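Local structure of PAN2-PAN3 deadenylation complex catalytic subunit pan2 (Neurospora crassa, 4CZX) at residues A[77-82]-A[115-120]; A[128-133]-A[157-162]; A[124-129]-A[136-141]. The protein probably shortens mRNA poly(A) tails as the catalytic subunit of the PAN deadenylation complex, this chain being its N-terminal WD40 domain. All blocks are in the same frame, centred on the assembly; numbering follows the deposited sequence.

In the fold
All three contacts are largely buried and involve the four-stranded sheet that begins with strand 114-119. Interaction 3 lies within that sheet, pairing strands 126-131 and 135-140 through backbone hydrogen bonds at an axis separation of 4.8 Å. Interactions 1 and 2 cross to the preceding and following sheets, with axes 7.6 Å and 7.9 Å apart and side chains bridging the gap: a glutamine amide and apolar groups in interaction 1, a leucine and an indole N-H in interaction 2. Interactions 2 and 3 share Leu128 and Val129. Measured between centres, interactions 1 and 2 lie about 10 Å and 11 Å from the middle of the chain, against about 18 Å for interaction 3.

Interaction 1 of 3, residues A[77-82]-A[115-120]; sequences QFLFVD and RAMSFT
Gln77 and Met117 are joined by a two-bond amide bridge: Met117 N donates to Gln77 OE1 over 2.8 Å, and Gln77 NE2 returns a bond of 2.8 Å to Met117 O. In the return bond Met117 O lies close to the plane of the Gln77 amide; the donor at OE1 is tilted from the carbonyl plane. With CG anti to the backbone N (chi1 -168°) and the rest of the chain extended, the glutamine spans the gap and meets both polar groups of Met117 in the manner of a neighbouring strand. With an alanine here, the N-H and C=O of Met117 would probably lose both these mates, and a gap would be likely to open beside the strand edge.

Leu79 supplies the apolar half. Its CB lies equally near Phe119 CZ and Met117 CE, at 4.2 Å. Leu79 CG follows, 3.9 Å from Met117 CE, the two side chains meeting tip to tip. Beyond it the methyls diverge. Leu79 CD1 touches Met117 CG at 3.7 Å and also stands over one face of the Phe119 ring, 14° off the ring normal, a CH-pi contact displaced toward the rim. Leu79 CD2 reaches Phe119 CE2 at 4.0 Å. The ring is met obliquely by Val81 as well, Val81 CG1 lying 3.7 Å from CE1 of Phe119. Outside the pair, Ile127 backs Leu79, Met117 and Phe119 together.

Strands 77-80 and 115-119 run nearly parallel, 13° apart, yet their axes stay 7.6 Å from each other and no backbone-to-backbone hydrogen bond links them. Each is the first strand of its own four-stranded antiparallel sheet, as expected for the innermost strands of successive blades in a WD40 beta-propeller.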
loop_
_atom_site.group_PDB
_atom_site.type_symbol
_atom_site.label_atom_id
_atom_site.label_comp_id
_atom_site.label_asym_id
_atom_site.label_seq_id
_atom_site.Cartn_x
_atom_site.Cartn_y
_atom_site.Cartn_z
ATOM N N GLN A 77 -9.053 -6.591 -28.707
ATOM C CA GLN A 77 -8.383 -7.162 -29.888
ATOM C C GLN A 77 -6.864 -6.968 -29.812
ATOM O O GLN A 77 -6.385 -6.005 -29.192
ATOM C CB GLN A 77 -8.920 -6.523 -31.176
ATOM C CG GLN A 77 -8.511 -7.231 -32.495
ATOM C CD GLN A 77 -8.785 -6.372 -33.728
ATOM O OE1 GLN A 77 -9.668 -5.517 -33.713
ATOM N NE2 GLN A 77 -7.987 -6.556 -34.777
ATOM N N PHE A 78 -6.137 -7.898 -30.432
ATOM C CA PHE A 78 -4.692 -7.802 -30.655
ATOM C C PHE A 78 -4.394 -7.536 -32.133
ATOM O O PHE A 78 -5.157 -7.958 -33.016
ATOM C CB PHE A 78 -3.976 -9.099 -30.272
ATOM C CG PHE A 78 -4.172 -9.537 -28.852
ATOM C CD1 PHE A 78 -3.409 -8.994 -27.826
ATOM C CD2 PHE A 78 -5.065 -10.560 -28.553
ATOM C CE1 PHE A 78 -3.576 -9.431 -26.507
ATOM C CE2 PHE A 78 -5.237 -10.999 -27.241
ATOM C CZ PHE A 78 -4.487 -10.432 -26.216
ATOM N N LEU A 79 -3.289 -6.845 -32.402
ATOM C CA LEU A 79 -2.666 -6.867 -33.733
ATOM C C LEU A 79 -1.161 -6.994 -33.549
ATOM O O LEU A 79 -0.629 -6.603 -32.504
ATOM C CB LEU A 79 -2.982 -5.616 -34.552
ATOM C CG LEU A 79 -4.350 -5.465 -35.229
ATOM C CD1 LEU A 79 -4.382 -4.136 -35.963
ATOM C CD2 LEU A 79 -4.641 -6.621 -36.183
ATOM N N PHE A 80 -0.486 -7.531 -34.562
ATOM C CA PHE A 80 0.928 -7.855 -34.455
ATOM C C PHE A 80 1.772 -7.244 -35.558
ATOM O O PHE A 80 1.429 -7.347 -36.747
ATOM C CB PHE A 80 1.109 -9.375 -34.462
ATOM C CG PHE A 80 0.292 -10.065 -33.427
ATOM C CD1 PHE A 80 0.722 -10.104 -32.108
ATOM C CD2 PHE A 80 -0.935 -10.635 -33.755
ATOM C CE1 PHE A 80 -0.051 -10.712 -31.125
ATOM C CE2 PHE A 80 -1.707 -11.252 -32.786
ATOM C CZ PHE A 80 -1.264 -11.294 -31.469
ATOM N N VAL A 81 2.884 -6.622 -35.155
ATOM C CA VAL A 81 3.890 -6.109 -36.086
ATOM C C VAL A 81 5.280 -6.512 -35.606
ATOM O O VAL A 81 5.426 -7.093 -34.530
ATOM C CB VAL A 81 3.811 -4.577 -36.240
ATOM C CG1 VAL A 81 2.387 -4.160 -36.662
ATOM C CG2 VAL A 81 4.194 -3.891 -34.952
ATOM N N ASP A 82 6.302 -6.230 -36.408
ATOM C CA ASP A 82 7.655 -6.637 -36.046
ATOM C C ASP A 82 8.100 -6.097 -34.683
ATOM O O ASP A 82 8.655 -6.840 -33.877
ATOM C CB ASP A 82 8.643 -6.206 -37.135
ATOM C CG ASP A 82 8.490 -7.021 -38.406
ATOM O OD1 ASP A 82 7.905 -8.125 -38.338
ATOM O OD2 ASP A 82 8.949 -6.564 -39.474
ATOM N N ARG A 115 -13.900 -0.876 -30.543
ATOM C CA ARG A 115 -14.174 -2.313 -30.565
ATOM C C ARG A 115 -13.284 -3.094 -31.520
ATOM O O ARG A 115 -13.172 -4.324 -31.421
ATOM C CB ARG A 115 -15.638 -2.567 -30.956
ATOM C CG ARG A 115 -16.667 -2.020 -29.962
ATOM C CD ARG A 115 -16.547 -2.681 -28.596
ATOM N NE ARG A 115 -17.556 -2.126 -27.680
ATOM C CZ ARG A 115 -18.801 -2.587 -27.560
ATOM N NH1 ARG A 115 -19.210 -3.630 -28.278
ATOM N NH2 ARG A 115 -19.650 -2.003 -26.712
ATOM N N ALA A 116 -12.665 -2.384 -32.462
ATOM C CA ALA A 116 -12.015 -3.042 -33.569
ATOM C C ALA A 116 -10.909 -2.204 -34.170
ATOM O O ALA A 116 -10.965 -0.975 -34.189
ATOM C CB ALA A 116 -13.047 -3.387 -34.668
ATOM N N MET A 117 -9.922 -2.889 -34.705
ATOM C CA MET A 117 -8.942 -2.207 -35.527
ATOM C C MET A 117 -8.342 -3.106 -36.576
ATOM O O MET A 117 -8.397 -4.340 -36.475
ATOM C CB MET A 117 -7.850 -1.644 -34.661
ATOM C CG MET A 117 -7.165 -2.686 -33.961
ATOM S SD MET A 117 -5.909 -1.810 -33.070
ATOM C CE MET A 117 -5.442 -3.189 -32.202
ATOM N N SER A 118 -7.755 -2.476 -37.581
ATOM C CA SER A 118 -7.172 -3.199 -38.701
ATOM C C SER A 118 -6.026 -2.409 -39.295
ATOM O O SER A 118 -5.893 -1.210 -39.058
ATOM C CB SER A 118 -8.225 -3.465 -39.785
ATOM O OG SER A 118 -8.539 -2.267 -40.480
ATOM N N PHE A 119 -5.210 -3.076 -40.093
ATOM C CA PHE A 119 -4.252 -2.366 -40.913
ATOM C C PHE A 119 -4.997 -1.698 -42.064
ATOM O O PHE A 119 -6.211 -1.881 -42.222
ATOM C CB PHE A 119 -3.157 -3.319 -41.394
ATOM C CG PHE A 119 -2.369 -3.916 -40.261
ATOM C CD1 PHE A 119 -1.518 -3.120 -39.510
ATOM C CD2 PHE A 119 -2.502 -5.256 -39.925
ATOM C CE1 PHE A 119 -0.801 -3.646 -38.445
ATOM C CE2 PHE A 119 -1.793 -5.789 -38.861
ATOM C CZ PHE A 119 -0.931 -4.983 -38.124
ATOM N N THR A 120 -4.279 -0.898 -42.840
ATOM C CA THR A 120 -4.888 -0.134 -43.915
ATOM C C THR A 120 -4.087 -0.374 -45.193
ATOM O O THR A 120 -3.677 -1.500 -45.457
ATOM C CB THR A 120 -4.951 1.379 -43.579
ATOM O OG1 THR A 120 -3.625 1.928 -43.527
ATOM C CG2 THR A 120 -5.657 1.601 -42.229
#

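Interaction 2 of 3, residues A[128-133]-A[157-162]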
loop_
_atom_site.group_PDB
_atom_site.type_symbol
_atom_site.label_atom_id
_atom_site.label_comp_id
_atom_site.label_asym_id
_atom_site.label_seq_id
_atom_site.Cartn_x
_atom_site.Cartn_y
_atom_site.Cartn_z
ATOM N N LEU A 128 -6.396 1.481 -38.567
ATOM C CA LEU A 128 -7.689 2.137 -38.433
ATOM C C LEU A 128 -8.353 1.602 -37.176
ATOM O O LEU A 128 -8.355 0.393 -36.958
ATOM C CB LEU A 128 -8.557 1.864 -39.661
ATOM C CG LEU A 128 -10.013 2.339 -39.603
ATOM C CD1 LEU A 128 -10.111 3.860 -39.664
ATOM C CD2 LEU A 128 -10.822 1.697 -40.745
ATOM N N VAL A 129 -8.907 2.475 -36.337
ATOM C CA VAL A 129 -9.590 1.981 -35.150
ATOM C C VAL A 129 -10.994 2.571 -35.125
ATOM O O VAL A 129 -11.213 3.712 -35.539
ATOM C CB VAL A 129 -8.828 2.299 -33.821
ATOM C CG1 VAL A 129 -7.348 1.852 -33.908
ATOM C CG2 VAL A 129 -8.944 3.764 -33.437
ATOM N N ALA A 130 -11.943 1.764 -34.676
ATOM C CA ALA A 130 -13.355 2.138 -34.686
ATOM C C ALA A 130 -14.096 1.356 -33.618
ATOM O O ALA A 130 -13.522 0.487 -32.955
ATOM C CB ALA A 130 -13.974 1.882 -36.065
ATOM N N GLY A 131 -15.377 1.656 -33.440
ATOM C CA GLY A 131 -16.165 0.894 -32.501
ATOM C C GLY A 131 -17.612 1.322 -32.489
ATOM O O GLY A 131 -18.157 1.774 -33.500
ATOM N N TRP A 132 -18.239 1.201 -31.327
ATOM C CA TRP A 132 -19.646 1.552 -31.214
ATOM C C TRP A 132 -19.734 3.040 -30.877
ATOM O O TRP A 132 -20.076 3.430 -29.767
ATOM C CB TRP A 132 -20.343 0.672 -30.170
ATOM C CG TRP A 132 -20.454 -0.783 -30.590
ATOM C CD1 TRP A 132 -19.765 -1.409 -31.597
ATOM C CD2 TRP A 132 -21.316 -1.778 -30.024
ATOM N NE1 TRP A 132 -20.135 -2.733 -31.678
ATOM C CE2 TRP A 132 -21.082 -2.984 -30.722
ATOM C CE3 TRP A 132 -22.253 -1.769 -28.980
ATOM C CZ2 TRP A 132 -21.760 -4.165 -30.418
ATOM C CZ3 TRP A 132 -22.916 -2.941 -28.675
ATOM C CH2 TRP A 132 -22.669 -4.123 -29.392
ATOM N N GLN A 133 -19.401 3.852 -31.872
ATOM C CA GLN A 133 -19.295 5.297 -31.752
ATOM C C GLN A 133 -19.239 5.831 -33.172
ATOM O O GLN A 133 -19.008 5.064 -34.111
ATOM C CB GLN A 133 -18.046 5.704 -30.963
ATOM C CG GLN A 133 -16.756 5.166 -31.570
ATOM C CD GLN A 133 -15.513 5.685 -30.862
ATOM O OE1 GLN A 133 -15.402 5.591 -29.640
ATOM N NE2 GLN A 133 -14.579 6.248 -31.627
ATOM N N SER A 157 -18.041 -3.638 -35.184
ATOM C CA SER A 157 -17.576 -4.632 -34.215
ATOM C C SER A 157 -16.284 -5.347 -34.621
ATOM O O SER A 157 -15.588 -5.887 -33.762
ATOM C CB SER A 157 -18.663 -5.682 -33.969
ATOM O OG SER A 157 -19.836 -5.075 -33.446
ATOM N N PHE A 158 -16.007 -5.386 -35.925
ATOM C CA PHE A 158 -14.801 -6.015 -36.484
ATOM C C PHE A 158 -14.271 -5.202 -37.649
ATOM O O PHE A 158 -15.050 -4.619 -38.418
ATOM C CB PHE A 158 -15.057 -7.438 -37.012
ATOM C CG PHE A 158 -15.473 -8.423 -35.970
ATOM C CD1 PHE A 158 -16.813 -8.610 -35.681
ATOM C CD2 PHE A 158 -14.537 -9.198 -35.312
ATOM C CE1 PHE A 158 -17.210 -9.523 -34.721
ATOM C CE2 PHE A 158 -14.933 -10.116 -34.356
ATOM C CZ PHE A 158 -16.268 -10.285 -34.068
ATOM N N LEU A 159 -12.949 -5.217 -37.789
ATOM C CA LEU A 159 -12.240 -4.656 -38.937
ATOM C C LEU A 159 -11.111 -5.603 -39.302
ATOM O O LEU A 159 -10.400 -6.071 -38.419
ATOM C CB LEU A 159 -11.664 -3.269 -38.615
ATOM C CG LEU A 159 -12.634 -2.125 -38.298
ATOM C CD1 LEU A 159 -11.867 -0.916 -37.761
ATOM C CD2 LEU A 159 -13.385 -1.741 -39.559
ATOM N N LYS A 160 -10.944 -5.906 -40.587
ATOM C CA LYS A 160 -9.741 -6.619 -41.013
ATOM C C LYS A 160 -9.387 -6.289 -42.453
ATOM O O LYS A 160 -10.244 -6.289 -43.344
ATOM C CB LYS A 160 -9.896 -8.138 -40.833
ATOM C CG LYS A 160 -8.670 -8.931 -41.327
ATOM C CD LYS A 160 -8.584 -10.326 -40.712
ATOM C CE LYS A 160 -7.450 -11.155 -41.341
ATOM N NZ LYS A 160 -7.302 -12.486 -40.671
ATOM N N MET A 161 -8.106 -6.001 -42.659
ATOM C CA MET A 161 -7.563 -5.688 -43.963
ATOM C C MET A 161 -7.121 -6.942 -44.700
ATOM O O MET A 161 -6.357 -7.739 -44.168
ATOM C CB MET A 161 -6.373 -4.730 -43.805
ATOM C CG MET A 161 -5.648 -4.415 -45.090
ATOM S SD MET A 161 -6.669 -3.584 -46.324
ATOM C CE MET A 161 -5.463 -3.437 -47.656
ATOM N N SER A 162 -7.629 -7.126 -45.911
ATOM C CA SER A 162 -7.093 -8.134 -46.819
ATOM C C SER A 162 -6.824 -7.443 -48.136
ATOM O O SER A 162 -5.801 -6.776 -48.295
ATOM C CB SER A 162 -8.053 -9.316 -46.997
ATOM O OG SER A 162 -9.376 -8.885 -47.296
#
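Leu159 points its CD1 methyl into strand 128-131, while Trp132 and Ser157 meet at one end of the same contact through a single polar bond. The leucine pair is crossed: the side chains of Leu128 and Leu159 stand at about a right angle, and Leu128 CD2 approaches Leu159 CD1 to 4.1 Å. Leu159 CD1 also packs against Ala130 CB at 3.9 Å, and against the backbone, with Leu128 O at 3.8 Å from Leu159 CD1. Leu128 and Ala130 both direct their side chains toward the second strand, whereas Val129 between them points away; one branch of Leu159 thus serves two successive positions on the same side of the strand. The placement follows from a Leu159 CG that lies anti to the carbonyl carbon (chi1 -64°), with the chain then extended toward CD1.

This is a blade-to-blade interface of the WD40 beta-propeller: the second strand of one antiparallel sheet faces the first strand of the next. The two run in nearly opposite directions, at 160°, but at an axis distance of 7.9 Å they do not pair as neighbours in a sheet. Ile165 and Ala167 of the second sheet pack on Leu159, as do Ala116 and Ser118 of the first.

At the loop end the indole is turned edge-on to the serine. Trp132 NE1 donates to Ser157 OG over 2.9 Å, and the oxygen lies only 7° out of the ring plane. An inverse gamma turn centred on Trp132 carries the ring, with which Arg115, itself salt-bridged to Asp113, makes a cation-pi contact. A bound MES molecule, probably from the crystallisation liquor, also adjoins Ser157 OG, but so closely that a hydrogen bond there is doubtful.

Interaction 3 of 3, residues A[124-129]-A[136-141]; sequences TSEILV and MLVIDV
Ile127 and Ile139 form a hydrogen-bonded antiparallel pair with two bonds between their backbones, Ile127 N to Ile139 O at 3.0 Å and Ile139 N to Ile127 O at 2.9 Å. Val129 and Leu137 repeat the pattern two residues further on, at the next hydrogen-bonded pair, and Val141 N adds a bond to Ser125 O at 2.8 Å. In the non-hydrogen-bonded pairs, Glu126 with Asp140 and Leu128 with Val138, the backbones come closer, with Leu128 CA 4.7 Å from Val138 CA.

The side chains follow this register. Ile127 and Ile139 lie side by side and point the same way, with Ile127 CG1 3.6 Å from Ile139 CB. That CG1 sits between the backbone N and the carbonyl carbon (chi1 56°), which leaves Ile127 CG2 to meet Val141 CG2 at 3.8 Å. Val129 CG1 extends the apolar row to Ile139 CD1 at 4.0 Å. Across the sheet, on the side of Leu128, the carboxylate of Glu126 rests against a methyl of Val138, CD to CG1 at 3.3 Å, a tight fit.

A second shell fixes the polar ends. Glu126 OE1 is hydrogen-bonded to Thr120 OG1 and Glu126 OE2 forms a salt bridge with Lys122, while Asp140 OD1 accepts the backbone N-H of Lys143 in the turn that follows. Met117 covers the Ile127 and Val129 side, and Trp104 NE1 bonds to Val141 O. Strands 126-131 and 135-140 make a beta hairpin, the middle pair of a four-stranded antiparallel blade in the WD40 beta-propeller.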
loop_
_atom_site.group_PDB
_atom_site.type_symbol
_atom_site.label_atom_id
_atom_site.label_comp_id
_atom_site.label_asym_id
_atom_site.label_seq_id
_atom_site.Cartn_x
_atom_site.Cartn_y
_atom_site.Cartn_z
ATOM N N THR A 124 2.164 -2.407 -42.253
ATOM C CA THR A 124 1.973 -2.422 -40.807
ATOM C C THR A 124 2.267 -1.062 -40.179
ATOM O O THR A 124 2.347 -0.945 -38.962
ATOM C CB THR A 124 2.852 -3.494 -40.144
ATOM O OG1 THR A 124 4.202 -3.359 -40.607
ATOM C CG2 THR A 124 2.334 -4.892 -40.483
ATOM N N SER A 125 2.413 -0.035 -41.008
ATOM C CA SER A 125 2.782 1.294 -40.534
ATOM C C SER A 125 1.583 2.084 -40.008
ATOM O O SER A 125 1.749 3.100 -39.331
ATOM C CB SER A 125 3.460 2.087 -41.657
ATOM O OG SER A 125 4.503 1.344 -42.259
ATOM N N GLU A 126 0.374 1.631 -40.342
ATOM C CA GLU A 126 -0.831 2.391 -40.012
ATOM C C GLU A 126 -2.019 1.497 -39.658
ATOM O O GLU A 126 -2.228 0.445 -40.264
ATOM C CB GLU A 126 -1.198 3.304 -41.189
ATOM C CG GLU A 126 -2.364 4.246 -40.954
ATOM C CD GLU A 126 -2.711 5.077 -42.190
ATOM O OE1 GLU A 126 -3.512 4.606 -43.029
ATOM O OE2 GLU A 126 -2.194 6.211 -42.315
ATOM N N ILE A 127 -2.799 1.915 -38.667
ATOM C CA ILE A 127 -4.019 1.198 -38.341
ATOM C C ILE A 127 -5.245 2.101 -38.340
ATOM O O ILE A 127 -5.150 3.316 -38.153
ATOM C CB ILE A 127 -3.936 0.499 -36.968
ATOM C CG1 ILE A 127 -3.600 1.506 -35.862
ATOM C CG2 ILE A 127 -2.950 -0.648 -37.012
ATOM C CD1 ILE A 127 -3.576 0.886 -34.471
ATOM N N LEU A 128 -6.396 1.481 -38.567
ATOM C CA LEU A 128 -7.689 2.137 -38.433
ATOM C C LEU A 128 -8.353 1.602 -37.176
ATOM O O LEU A 128 -8.355 0.393 -36.958
ATOM C CB LEU A 128 -8.557 1.864 -39.661
ATOM C CG LEU A 128 -10.013 2.339 -39.603
ATOM C CD1 LEU A 128 -10.111 3.860 -39.664
ATOM C CD2 LEU A 128 -10.822 1.697 -40.745
ATOM N N VAL A 129 -8.907 2.475 -36.337
ATOM C CA VAL A 129 -9.590 1.981 -35.150
ATOM C C VAL A 129 -10.994 2.571 -35.125
ATOM O O VAL A 129 -11.213 3.712 -35.539
ATOM C CB VAL A 129 -8.828 2.299 -33.821
ATOM C CG1 VAL A 129 -7.348 1.852 -33.908
ATOM C CG2 VAL A 129 -8.944 3.764 -33.437
ATOM N N MET A 136 -14.059 7.451 -36.239
ATOM C CA MET A 136 -12.956 6.507 -36.409
ATOM C C MET A 136 -11.645 7.272 -36.336
ATOM O O MET A 136 -11.605 8.470 -36.611
ATOM C CB MET A 136 -13.051 5.760 -37.744
ATOM C CG MET A 136 -14.381 5.059 -37.982
ATOM S SD MET A 136 -14.326 4.007 -39.450
ATOM C CE MET A 136 -14.114 5.234 -40.743
ATOM N N LEU A 137 -10.569 6.586 -35.959
ATOM C CA LEU A 137 -9.265 7.229 -35.889
ATOM C C LEU A 137 -8.233 6.446 -36.673
ATOM O O LEU A 137 -8.231 5.216 -36.663
ATOM C CB LEU A 137 -8.796 7.381 -34.437
ATOM C CG LEU A 137 -9.685 8.216 -33.517
ATOM C CD1 LEU A 137 -10.568 7.311 -32.673
ATOM C CD2 LEU A 137 -8.829 9.126 -32.650
ATOM N N VAL A 138 -7.365 7.179 -37.353
ATOM C CA VAL A 138 -6.242 6.598 -38.067
ATOM C C VAL A 138 -4.968 6.849 -37.241
ATOM O O VAL A 138 -4.690 7.982 -36.844
ATOM C CB VAL A 138 -6.106 7.194 -39.481
ATOM C CG1 VAL A 138 -5.010 6.483 -40.234
ATOM C CG2 VAL A 138 -7.429 7.088 -40.244
ATOM N N ILE A 139 -4.210 5.789 -36.976
ATOM C CA ILE A 139 -3.014 5.878 -36.131
ATOM C C ILE A 139 -1.746 5.481 -36.885
ATOM O O ILE A 139 -1.700 4.420 -37.524
ATOM C CB ILE A 139 -3.160 4.984 -34.868
ATOM C CG1 ILE A 139 -4.210 5.579 -33.924
ATOM C CG2 ILE A 139 -1.822 4.817 -34.150
ATOM C CD1 ILE A 139 -4.687 4.634 -32.811
ATOM N N ASP A 140 -0.735 6.352 -36.821
ATOM C CA ASP A 140 0.614 6.060 -37.307
ATOM C C ASP A 140 1.282 5.161 -36.276
ATOM O O ASP A 140 1.552 5.590 -35.153
ATOM C CB ASP A 140 1.417 7.355 -37.510
ATOM C CG ASP A 140 2.810 7.125 -38.124
ATOM O OD1 ASP A 140 3.446 6.069 -37.902
ATOM O OD2 ASP A 140 3.289 8.042 -38.819
ATOM N N VAL A 141 1.538 3.918 -36.666
ATOM C CA VAL A 141 2.074 2.909 -35.761
ATOM C C VAL A 141 3.548 3.179 -35.426
ATOM O O VAL A 141 4.026 2.853 -34.334
ATOM C CB VAL A 141 1.890 1.496 -36.373
ATOM C CG1 VAL A 141 2.538 0.433 -35.520
ATOM C CG2 VAL A 141 0.369 1.190 -36.511
#